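Local coordinates for Ras-associated and pleckstrin homology domains-containing protein 1 (Homo sapiens, PDB 4GN1) that mediates localized membrane signals, is implicated in regulating lamellipodial dynamics and targets EVL and VASP to the leading edge, at residues K149-L154 / I160-K165. Numbering follows the deposited sequence.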
loop_
_atom_site.group_PDB
_atom_site.type_symbol
_atom_site.label_atom_id
_atom_site.label_comp_id
_atom_site.label_asym_id
_atom_site.label_seq_id
_atom_site.Cartn_x
_atom_site.Cartn_y
_atom_site.Cartn_z
ATOM N N LYS A 149 1.469 -0.443 21.824
ATOM C CA LYS A 149 2.669 -1.010 22.446
ATOM C C LYS A 149 3.791 -1.185 21.425
ATOM O O LYS A 149 3.591 -1.786 20.365
ATOM C CB LYS A 149 2.362 -2.381 23.063
ATOM C CG LYS A 149 1.375 -2.364 24.217
ATOM C CD LYS A 149 1.452 -3.654 25.006
ATOM C CE LYS A 149 0.346 -3.736 26.036
ATOM N NZ LYS A 149 0.587 -4.917 26.911
ATOM N N LYS A 150 4.972 -0.679 21.752
ATOM C CA LYS A 150 6.159 -0.920 20.944
ATOM C C LYS A 150 6.490 -2.408 20.898
ATOM O O LYS A 150 6.542 -3.061 21.933
ATOM C CB LYS A 150 7.344 -0.109 21.483
ATOM C CG LYS A 150 7.384 1.322 20.950
ATOM C CD LYS A 150 8.542 2.133 21.528
ATOM C CE LYS A 150 9.405 2.772 20.429
ATOM N NZ LYS A 150 8.661 3.180 19.197
ATOM N N ARG A 151 6.645 -2.943 19.688
ATOM C CA ARG A 151 7.178 -4.288 19.450
ATOM C C ARG A 151 8.172 -4.187 18.297
ATOM O O ARG A 151 8.035 -3.316 17.436
ATOM C CB ARG A 151 6.086 -5.306 19.053
ATOM C CG ARG A 151 4.839 -5.416 19.924
ATOM C CD ARG A 151 5.067 -6.212 21.203
ATOM N NE ARG A 151 3.828 -6.440 21.963
ATOM C CZ ARG A 151 3.763 -6.656 23.283
ATOM N NH1 ARG A 151 4.863 -6.657 24.022
ATOM N NH2 ARG A 151 2.586 -6.860 23.867
ATOM N N TYR A 152 9.156 -5.087 18.279
ATOM C CA TYR A 152 10.129 -5.192 17.184
ATOM C C TYR A 152 9.611 -6.059 16.032
ATOM O O TYR A 152 9.090 -7.164 16.258
ATOM C CB TYR A 152 11.446 -5.777 17.702
ATOM C CG TYR A 152 12.493 -6.020 16.624
ATOM C CD1 TYR A 152 13.338 -4.985 16.194
ATOM C CD2 TYR A 152 12.648 -7.293 16.043
ATOM C CE1 TYR A 152 14.300 -5.201 15.223
ATOM C CE2 TYR A 152 13.612 -7.519 15.070
ATOM C CZ TYR A 152 14.432 -6.467 14.665
ATOM O OH TYR A 152 15.392 -6.686 13.702
ATOM N N PHE A 153 9.803 -5.575 14.805
ATOM C CA PHE A 153 9.232 -6.210 13.597
ATOM C C PHE A 153 10.266 -6.558 12.555
ATOM O O PHE A 153 11.286 -5.872 12.417
ATOM C CB PHE A 153 8.188 -5.308 12.934
ATOM C CG PHE A 153 6.860 -5.331 13.611
ATOM C CD1 PHE A 153 6.551 -4.392 14.594
ATOM C CD2 PHE A 153 5.918 -6.287 13.277
ATOM C CE1 PHE A 153 5.315 -4.404 15.229
ATOM C CE2 PHE A 153 4.682 -6.316 13.907
ATOM C CZ PHE A 153 4.376 -5.374 14.886
ATOM N N LEU A 154 9.959 -7.609 11.798
ATOM C CA LEU A 154 10.866 -8.151 10.809
ATOM C C LEU A 154 10.107 -8.684 9.593
ATOM O O LEU A 154 9.309 -9.635 9.696
ATOM C CB LEU A 154 11.747 -9.235 11.441
ATOM C CG LEU A 154 12.969 -9.628 10.618
ATOM C CD1 LEU A 154 14.197 -9.805 11.506
ATOM C CD2 LEU A 154 12.670 -10.889 9.818
ATOM N N ILE A 160 5.135 -10.920 7.687
ATOM C CA ILE A 160 5.642 -10.114 8.769
ATOM C C ILE A 160 5.712 -10.999 9.990
ATOM O O ILE A 160 4.838 -11.842 10.191
ATOM C CB ILE A 160 4.731 -8.904 9.044
ATOM C CG1 ILE A 160 4.518 -8.105 7.748
ATOM C CG2 ILE A 160 5.293 -8.033 10.159
ATOM C CD1 ILE A 160 3.676 -6.851 7.893
ATOM N N TYR A 161 6.771 -10.795 10.775
ATOM C CA TYR A 161 7.028 -11.471 12.045
ATOM C C TYR A 161 7.285 -10.446 13.123
ATOM O O TYR A 161 7.604 -9.291 12.826
ATOM C CB TYR A 161 8.265 -12.357 11.942
ATOM C CG TYR A 161 8.064 -13.502 11.018
ATOM C CD1 TYR A 161 7.752 -14.768 11.506
ATOM C CD2 TYR A 161 8.163 -13.323 9.647
ATOM C CE1 TYR A 161 7.552 -15.828 10.644
ATOM C CE2 TYR A 161 7.959 -14.368 8.779
ATOM C CZ TYR A 161 7.659 -15.609 9.283
ATOM O OH TYR A 161 7.459 -16.622 8.391
ATOM N N TYR A 162 7.174 -10.880 14.376
ATOM C CA TYR A 162 7.393 -10.002 15.508
ATOM C C TYR A 162 7.648 -10.798 16.759
ATOM O O TYR A 162 7.464 -12.008 16.792
ATOM C CB TYR A 162 6.208 -9.043 15.713
ATOM C CG TYR A 162 5.008 -9.602 16.476
ATOM C CD1 TYR A 162 4.353 -8.829 17.431
ATOM C CD2 TYR A 162 4.525 -10.897 16.238
ATOM C CE1 TYR A 162 3.259 -9.319 18.125
ATOM C CE2 TYR A 162 3.430 -11.393 16.927
ATOM C CZ TYR A 162 2.802 -10.600 17.865
ATOM O OH TYR A 162 1.717 -11.084 18.539
ATOM N N VAL A 163 8.089 -10.092 17.785
ATOM C CA VAL A 163 8.348 -10.660 19.084
ATOM C C VAL A 163 7.230 -10.138 19.976
ATOM O O VAL A 163 7.119 -8.927 20.178
ATOM C CB VAL A 163 9.720 -10.201 19.603
ATOM C CG1 VAL A 163 10.085 -10.950 20.873
ATOM C CG2 VAL A 163 10.778 -10.405 18.526
ATOM N N PRO A 164 6.365 -11.040 20.471
ATOM C CA PRO A 164 5.301 -10.625 21.386
ATOM C C PRO A 164 5.783 -10.259 22.807
ATOM O O PRO A 164 5.045 -9.602 23.543
ATOM C CB PRO A 164 4.374 -11.845 21.419
ATOM C CG PRO A 164 5.262 -12.998 21.098
ATOM C CD PRO A 164 6.260 -12.466 20.110
ATOM N N LYS A 165 7.001 -10.662 23.176
ATOM C CA LYS A 165 7.551 -10.400 24.518
ATOM C C LYS A 165 8.431 -9.138 24.500
ATOM O O LYS A 165 9.479 -9.130 23.847
ATOM C CB LYS A 165 8.396 -11.607 24.977
ATOM C CG LYS A 165 8.339 -12.000 26.461
ATOM C CD LYS A 165 8.594 -10.864 27.458
ATOM C CE LYS A 165 10.017 -10.320 27.428
ATOM N NZ LYS A 165 10.994 -11.291 27.984
HETATM O O HOH W 1 8.885 -6.891 20.629
#
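A beta hairpin of the PH domain pairs Leu-154 with Tyr-161 and Phe-153 with Tyr-162, joining antiparallel strands 148-156 and 159-162. Leu-154 and Tyr-161 form the hydrogen-bonded pair: Leu-154 N reaches Tyr-161 O at 3.1 Å, and Tyr-161 N returns to Leu-154 O at 3.0 Å. Farther along, the two chains draw apart; Val-163 N to Tyr-152 O is a weak bond of 3.5 Å, and beyond it a water takes over, accepting from Tyr-152 N and donating to Val-163 O. On the face carrying Phe-153 and Tyr-162, Tyr-162 CB sits over the Phe-153 ring in a CH-pi contact, 4.0 Å from its centroid. The two rings run near parallel, planes at 20°, but offset, with little of one over the other. Ile-160 CG2 meets the edge of the same Phe-153 ring, 3.6 Å from CD2. Phe-177 of strand 175-178 packs edge-to-face with both aromatics, while Trp-231 and Ile-235 of helix 225-240 touch Phe-153 and Ile-160, respectively. At the hairpin's open end, the Arg-151 chain bends at chi2 (-78°), bringing one guanidinium face to Pro-164 O, near the group's rim; NH1 lies 3.0 Å from that oxygen at an angle too poor for a hydrogen bond, and bonds instead to Gly-166 O.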